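Local coordinates for protein glutamate racemase (PDB 2DWU) that belongs to the Asp/Glu/hydantoin racemase family, with two parallel-sheet alpha/beta parts, and holds D-glutamic acid and potassium in the model, at residues His144-Val154 with Gln168-Glu179. Sequence-based numbering, arbitrary orientation. Where two conformers were deposited one is given.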
ATOM      1  N   HIS B 144     -11.531  13.618  11.489  1.00  9.71           N
ATOM      2  CA  HIS B 144     -12.866  14.214  11.423  1.00  9.83           C
ATOM      3  C   HIS B 144     -13.724  13.242  10.640  1.00 11.14           C
ATOM      4  O   HIS B 144     -13.475  13.049   9.452  1.00 10.64           O
ATOM      5  CB  HIS B 144     -12.798  15.541  10.686  1.00 11.75           C
ATOM      6  CG  HIS B 144     -12.031  16.592  11.433  1.00 12.95           C
ATOM      7  ND1 HIS B 144     -12.532  17.209  12.561  1.00 15.68           N
ATOM      8  CD2 HIS B 144     -10.790  17.103  11.238  1.00 14.39           C
ATOM      9  CE1 HIS B 144     -11.626  18.058  13.028  1.00 15.21           C
ATOM     10  NE2 HIS B 144     -10.561  18.012  12.249  1.00 15.59           N
ATOM     11  N   SER B 145     -14.728  12.663  11.299  1.00  9.82           N
ATOM     12  CA  SER B 145     -15.596  11.657  10.683  1.00 10.30           C
ATOM     13  C   SER B 145     -17.008  12.201  10.494  1.00 11.02           C
ATOM     14  O   SER B 145     -17.647  12.637  11.452  1.00 12.44           O
ATOM     15  CB  SER B 145     -15.593  10.405  11.561  1.00  9.90           C
ATOM     16  OG  SER B 145     -14.255   9.967  11.740  1.00 11.07           O
ATOM     17  N   HIS B 146     -17.491  12.167   9.248  0.50 10.97           N
ATOM     18  CA  HIS B 146     -18.809  12.714   8.898  0.50 10.73           C
ATOM     19  C   HIS B 146     -19.689  11.807   8.032  0.50 10.11           C
ATOM     20  O   HIS B 146     -19.304  11.429   6.919  0.50 10.16           O
ATOM     21  CB  HIS B 146     -18.607  14.049   8.166  0.50 13.16           C
ATOM     22  CG  HIS B 146     -19.873  14.668   7.658  0.50 14.46           C
ATOM     23  ND1 HIS B 146     -20.871  15.122   8.492  0.50 16.15           N
ATOM     24  CD2 HIS B 146     -20.304  14.901   6.396  0.50 16.13           C
ATOM     25  CE1 HIS B 146     -21.862  15.606   7.768  0.50 17.35           C
ATOM     26  NE2 HIS B 146     -21.547  15.482   6.492  0.50 16.42           N
ATOM     27  N   ALA B 147     -20.883  11.491   8.524  1.00  9.69           N
ATOM     28  CA  ALA B 147     -21.806  10.633   7.763  1.00  9.75           C
ATOM     29  C   ALA B 147     -22.392  11.449   6.613  1.00 11.03           C
ATOM     30  O   ALA B 147     -22.738  12.620   6.794  1.00 11.74           O
ATOM     31  CB  ALA B 147     -22.921  10.143   8.659  1.00 10.63           C
ATOM     32  N   CYS B 148     -22.527  10.819   5.439  1.00  9.20           N
ATOM     33  CA  CYS B 148     -23.079  11.457   4.228  1.00 11.10           C
ATOM     34  C   CYS B 148     -24.124  10.456   3.732  1.00 12.45           C
ATOM     35  O   CYS B 148     -23.963   9.839   2.677  1.00 11.77           O
ATOM     36  CB  CYS B 148     -21.978  11.638   3.178  1.00 10.86           C
ATOM     37  SG  CYS B 148     -20.660  12.756   3.719  1.00 11.81           S
ATOM     38  N   PRO B 149     -25.244  10.350   4.452  0.50 12.42           N
ATOM     39  CA  PRO B 149     -26.326   9.424   4.114  0.50 12.61           C
ATOM     40  C   PRO B 149     -26.969   9.486   2.725  0.50 13.50           C
ATOM     41  O   PRO B 149     -27.498   8.481   2.250  0.50 14.96           O
ATOM     42  CB  PRO B 149     -27.333   9.665   5.235  0.50 12.77           C
ATOM     43  CG  PRO B 149     -27.169  11.135   5.513  0.50 10.92           C
ATOM     44  CD  PRO B 149     -25.666  11.281   5.516  0.50 11.83           C
ATOM     45  N   THR B 150     -26.924  10.633   2.060  0.50 13.41           N
ATOM     46  CA  THR B 150     -27.585  10.742   0.757  0.50 14.08           C
ATOM     47  C   THR B 150     -26.721  10.384  -0.433  0.50 13.04           C
ATOM     48  O   THR B 150     -27.217  10.216  -1.547  0.50 12.61           O
ATOM     49  CB  THR B 150     -28.095  12.169   0.525  0.50 13.79           C
ATOM     50  OG1 THR B 150     -28.703  12.650   1.723  0.50 16.21           O
ATOM     51  CG2 THR B 150     -29.118  12.202  -0.598  0.50 14.79           C
ATOM     52  N   LEU B 151     -25.424  10.236  -0.207  1.00 12.71           N
ATOM     53  CA  LEU B 151     -24.545   9.978  -1.317  1.00 11.26           C
ATOM     54  C   LEU B 151     -24.610   8.661  -2.048  1.00 10.73           C
ATOM     55  O   LEU B 151     -24.567   8.651  -3.275  1.00 11.23           O
ATOM     56  CB  LEU B 151     -23.092  10.326  -0.943  1.00 12.41           C
ATOM     57  CG  LEU B 151     -22.900  11.808  -0.539  1.00 13.23           C
ATOM     58  CD1 LEU B 151     -21.410  12.052  -0.373  1.00 11.26           C
ATOM     59  CD2 LEU B 151     -23.477  12.773  -1.591  1.00 12.69           C
ATOM     60  N   ALA B 152     -24.715   7.551  -1.331  1.00 11.60           N
ATOM     61  CA  ALA B 152     -24.780   6.269  -2.036  1.00 11.38           C
ATOM     62  C   ALA B 152     -26.047   6.176  -2.900  1.00 13.56           C
ATOM     63  O   ALA B 152     -25.997   5.712  -4.054  1.00 11.93           O
ATOM     64  CB  ALA B 152     -24.712   5.095  -1.027  1.00 13.92           C
ATOM     65  N   THR B 153     -27.175   6.660  -2.372  1.00 13.45           N
ATOM     66  CA  THR B 153     -28.421   6.616  -3.148  1.00 15.27           C
ATOM     67  C   THR B 153     -28.290   7.522  -4.363  1.00 13.96           C
ATOM     68  O   THR B 153     -28.759   7.184  -5.462  1.00 16.18           O
ATOM     69  CB  THR B 153     -29.631   7.052  -2.296  1.00 18.28           C
ATOM     70  OG1 THR B 153     -29.672   6.264  -1.102  1.00 24.41           O
ATOM     71  CG2 THR B 153     -30.927   6.827  -3.057  1.00 20.77           C
ATOM     72  N   VAL B 154     -27.629   8.660  -4.188  1.00 12.70           N
ATOM     73  CA  VAL B 154     -27.411   9.578  -5.294  1.00 11.98           C
ATOM     74  C   VAL B 154     -26.631   8.866  -6.395  1.00 12.35           C
ATOM     75  O   VAL B 154     -26.971   8.957  -7.571  1.00 13.67           O
ATOM     76  CB  VAL B 154     -26.639  10.862  -4.831  1.00 13.26           C
ATOM     77  CG1 VAL B 154     -26.015  11.591  -6.022  1.00 15.46           C
ATOM     78  CG2 VAL B 154     -27.613  11.792  -4.121  1.00 16.34           C
ATOM     79  N   GLN B 168     -25.966  17.867  -3.779  1.00 15.61           N
ATOM     80  CA  GLN B 168     -25.916  16.875  -2.709  1.00 13.57           C
ATOM     81  C   GLN B 168     -24.498  16.706  -2.184  1.00 12.20           C
ATOM     82  O   GLN B 168     -24.311  16.533  -0.984  1.00 12.84           O
ATOM     83  CB  GLN B 168     -26.489  15.527  -3.178  1.00 14.89           C
ATOM     84  CG  GLN B 168     -28.030  15.546  -3.332  1.00 17.47           C
ATOM     85  CD  GLN B 168     -28.737  16.139  -2.130  1.00 20.27           C
ATOM     86  OE1 GLN B 168     -28.580  15.658  -1.013  1.00 22.41           O
ATOM     87  NE2 GLN B 168     -29.516  17.188  -2.351  1.00 21.42           N
ATOM     88  N   VAL B 169     -23.513  16.764  -3.074  1.00 12.01           N
ATOM     89  CA  VAL B 169     -22.120  16.650  -2.644  1.00 12.37           C
ATOM     90  C   VAL B 169     -21.749  17.909  -1.839  1.00 13.32           C
ATOM     91  O   VAL B 169     -21.063  17.822  -0.804  1.00 13.45           O
ATOM     92  CB  VAL B 169     -21.173  16.463  -3.850  1.00 12.99           C
ATOM     93  CG1 VAL B 169     -19.695  16.624  -3.410  1.00 12.29           C
ATOM     94  CG2 VAL B 169     -21.381  15.056  -4.443  1.00 12.47           C
ATOM     95  N   LYS B 170     -22.231  19.077  -2.289  1.00 13.91           N
ATOM     96  CA  LYS B 170     -21.953  20.325  -1.574  1.00 15.59           C
ATOM     97  C   LYS B 170     -22.499  20.263  -0.147  1.00 15.56           C
ATOM     98  O   LYS B 170     -21.808  20.604   0.834  1.00 15.74           O
ATOM     99  CB  LYS B 170     -22.569  21.528  -2.319  1.00 17.25           C
ATOM    100  CG  LYS B 170     -22.359  22.858  -1.593  1.00 21.37           C
ATOM    101  CD  LYS B 170     -22.825  24.043  -2.421  1.00 24.74           C
ATOM    102  CE  LYS B 170     -22.032  24.134  -3.715  1.00 26.75           C
ATOM    103  NZ  LYS B 170     -20.575  24.423  -3.482  1.00 28.87           N
ATOM    104  N   GLN B 171     -23.741  19.809  -0.022  1.00 13.93           N
ATOM    105  CA  GLN B 171     -24.388  19.707   1.268  1.00 15.17           C
ATOM    106  C   GLN B 171     -23.725  18.679   2.175  1.00 14.69           C
ATOM    107  O   GLN B 171     -23.565  18.897   3.380  1.00 15.16           O
ATOM    108  CB  GLN B 171     -25.860  19.331   1.086  1.00 18.14           C
ATOM    109  CG  GLN B 171     -26.729  20.457   0.573  1.00 23.23           C
ATOM    110  CD  GLN B 171     -28.182  20.043   0.436  1.00 24.55           C
ATOM    111  OE1 GLN B 171     -28.609  19.020   0.990  1.00 26.63           O
ATOM    112  NE2 GLN B 171     -28.955  20.841  -0.291  1.00 26.09           N
ATOM    113  N   ALA B 172     -23.333  17.551   1.597  1.00 13.50           N
ATOM    114  CA  ALA B 172     -22.715  16.498   2.388  1.00 12.94           C
ATOM    115  C   ALA B 172     -21.347  16.900   2.924  1.00 13.69           C
ATOM    116  O   ALA B 172     -21.006  16.549   4.049  1.00 14.20           O
ATOM    117  CB  ALA B 172     -22.572  15.212   1.545  1.00 13.19           C
ATOM    118  N   LEU B 173     -20.574  17.619   2.113  1.00 14.43           N
ATOM    119  CA  LEU B 173     -19.213  17.994   2.506  1.00 14.29           C
ATOM    120  C   LEU B 173     -19.080  19.326   3.235  1.00 15.19           C
ATOM    121  O   LEU B 173     -17.990  19.664   3.688  1.00 15.52           O
ATOM    122  CB  LEU B 173     -18.294  17.992   1.284  1.00 14.50           C
ATOM    123  CG  LEU B 173     -17.957  16.642   0.628  1.00 17.08           C
ATOM    124  CD1 LEU B 173     -17.179  16.883  -0.635  1.00 17.89           C
ATOM    125  CD2 LEU B 173     -17.159  15.771   1.588  1.00 19.52           C
ATOM    126  N   LEU B 174     -20.170  20.068   3.381  1.00 16.44           N
ATOM    127  CA  LEU B 174     -20.081  21.359   4.068  1.00 18.52           C
ATOM    128  C   LEU B 174     -19.357  21.242   5.426  1.00 18.68           C
ATOM    129  O   LEU B 174     -18.445  22.020   5.715  1.00 18.94           O
ATOM    130  CB  LEU B 174     -21.480  21.952   4.257  1.00 20.44           C
ATOM    131  CG  LEU B 174     -21.652  23.464   4.488  1.00 24.74           C
ATOM    132  CD1 LEU B 174     -22.646  23.652   5.603  1.00 25.98           C
ATOM    133  CD2 LEU B 174     -20.344  24.152   4.809  1.00 23.23           C
ATOM    134  N   PRO B 175     -19.719  20.257   6.264  1.00 19.84           N
ATOM    135  CA  PRO B 175     -19.008  20.174   7.548  1.00 20.83           C
ATOM    136  C   PRO B 175     -17.489  20.013   7.419  1.00 20.94           C
ATOM    137  O   PRO B 175     -16.734  20.556   8.243  1.00 20.16           O
ATOM    138  CB  PRO B 175     -19.657  18.975   8.225  1.00 22.39           C
ATOM    139  CG  PRO B 175     -21.083  19.020   7.690  1.00 22.40           C
ATOM    140  CD  PRO B 175     -20.828  19.285   6.214  1.00 20.45           C
ATOM    141  N   LEU B 176     -17.026  19.283   6.399  1.00 18.68           N
ATOM    142  CA  LEU B 176     -15.591  19.095   6.230  1.00 17.41           C
ATOM    143  C   LEU B 176     -14.887  20.289   5.635  1.00 16.60           C
ATOM    144  O   LEU B 176     -13.676  20.426   5.821  1.00 15.79           O
ATOM    145  CB  LEU B 176     -15.266  17.855   5.373  1.00 18.17           C
ATOM    146  CG  LEU B 176     -15.299  16.516   6.112  1.00 22.60           C
ATOM    147  CD1 LEU B 176     -15.003  15.408   5.127  1.00 22.96           C
ATOM    148  CD2 LEU B 176     -14.286  16.499   7.268  1.00 23.10           C
ATOM    149  N   THR B 177     -15.611  21.143   4.901  1.00 15.13           N
ATOM    150  CA  THR B 177     -14.977  22.319   4.305  1.00 17.10           C
ATOM    151  C   THR B 177     -14.583  23.273   5.429  1.00 15.68           C
ATOM    152  O   THR B 177     -13.730  24.139   5.237  1.00 16.85           O
ATOM    153  CB  THR B 177     -15.906  23.095   3.345  1.00 16.23           C
ATOM    154  OG1 THR B 177     -17.017  23.623   4.078  1.00 16.92           O
ATOM    155  CG2 THR B 177     -16.394  22.183   2.199  1.00 18.38           C
ATOM    156  N   LYS B 178     -15.190  23.087   6.600  1.00 15.80           N
ATOM    157  CA  LYS B 178     -14.913  23.953   7.752  1.00 16.79           C
ATOM    158  C   LYS B 178     -13.757  23.432   8.574  1.00 16.29           C
ATOM    159  O   LYS B 178     -13.254  24.124   9.466  1.00 16.02           O
ATOM    160  CB  LYS B 178     -16.127  24.025   8.680  1.00 17.83           C
ATOM    161  CG  LYS B 178     -17.348  24.668   8.051  1.00 19.85           C
ATOM    162  CD  LYS B 178     -18.504  24.611   9.014  1.00 21.44           C
ATOM    163  CE  LYS B 178     -19.747  25.217   8.377  1.00 23.80           C
ATOM    164  NZ  LYS B 178     -20.934  25.033   9.256  1.00 25.56           N
ATOM    165  N   GLU B 179     -13.348  22.198   8.294  1.00 13.87           N
ATOM    166  CA  GLU B 179     -12.276  21.587   9.065  1.00 14.88           C
ATOM    167  C   GLU B 179     -10.943  21.626   8.341  1.00 13.27           C
ATOM    168  O   GLU B 179     -10.870  21.688   7.119  1.00 13.57           O
ATOM    169  CB  GLU B 179     -12.646  20.137   9.373  1.00 16.64           C
ATOM    170  CG  GLU B 179     -13.976  19.984  10.117  1.00 20.72           C
ATOM    171  CD  GLU B 179     -13.934  20.483  11.550  1.00 23.89           C
ATOM    172  OE1 GLU B 179     -15.010  20.507  12.197  1.00 26.03           O
ATOM    173  OE2 GLU B 179     -12.835  20.847  12.034  1.00 25.43           O
TER
HETATM  174  O   HOH W   1     -15.406  17.135  12.661  1.00 36.73           O
HETATM  175  O   HOH W   2     -23.747  17.117   5.695  1.00 29.13           O
HETATM  176  O   HOH W   3     -29.406  15.217   1.688  1.00 23.06           O
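Strand 144-147 packs its inward-facing His144 and His146 against helix 168-177, which runs back nearly antiparallel to it (154°) at the edge of the four-stranded parallel sheet. The His144 ring stacks on the folded side chain of Glu179: CB of Glu179 stands 4.0 Å from the centroid of the His144 ring in a CH-pi contact, and the carboxylate and ring planes are 22° apart. A bend at chi2 of Glu179 folds the acid back over the imidazole, and a water joins His144 ND1 to Glu179 OE1, the latter bond weak. In the conformer described, CG of His146 lies anti to the backbone N (chi1 176°), which carries the ring to the helix kink. There CG of Pro175 sits over one face, 3.9 Å from the ring centroid of His146, while NE2 of His146 comes within 2.7 Å of Ala172 O. A second water, in the ring plane, links that NE2 to Gln171 O. Around Ala172 the contact is apolar: its CB meets Cys148 SG at 3.8 Å and Leu151 CD1 at 3.9 Å. Within the type I turn Cys148-Leu151, a water bridges Thr150 OG1, in one conformer, and Gln168 OE1; in the following helix Val154 CG2 rests on Gln168 CG. Helix 162-177 belongs to the beta-alpha-beta crossover from edge strand 142-147, past strand 115-120, to parallel strand 183-187; helix 195-202 packs against Val169 and Leu173.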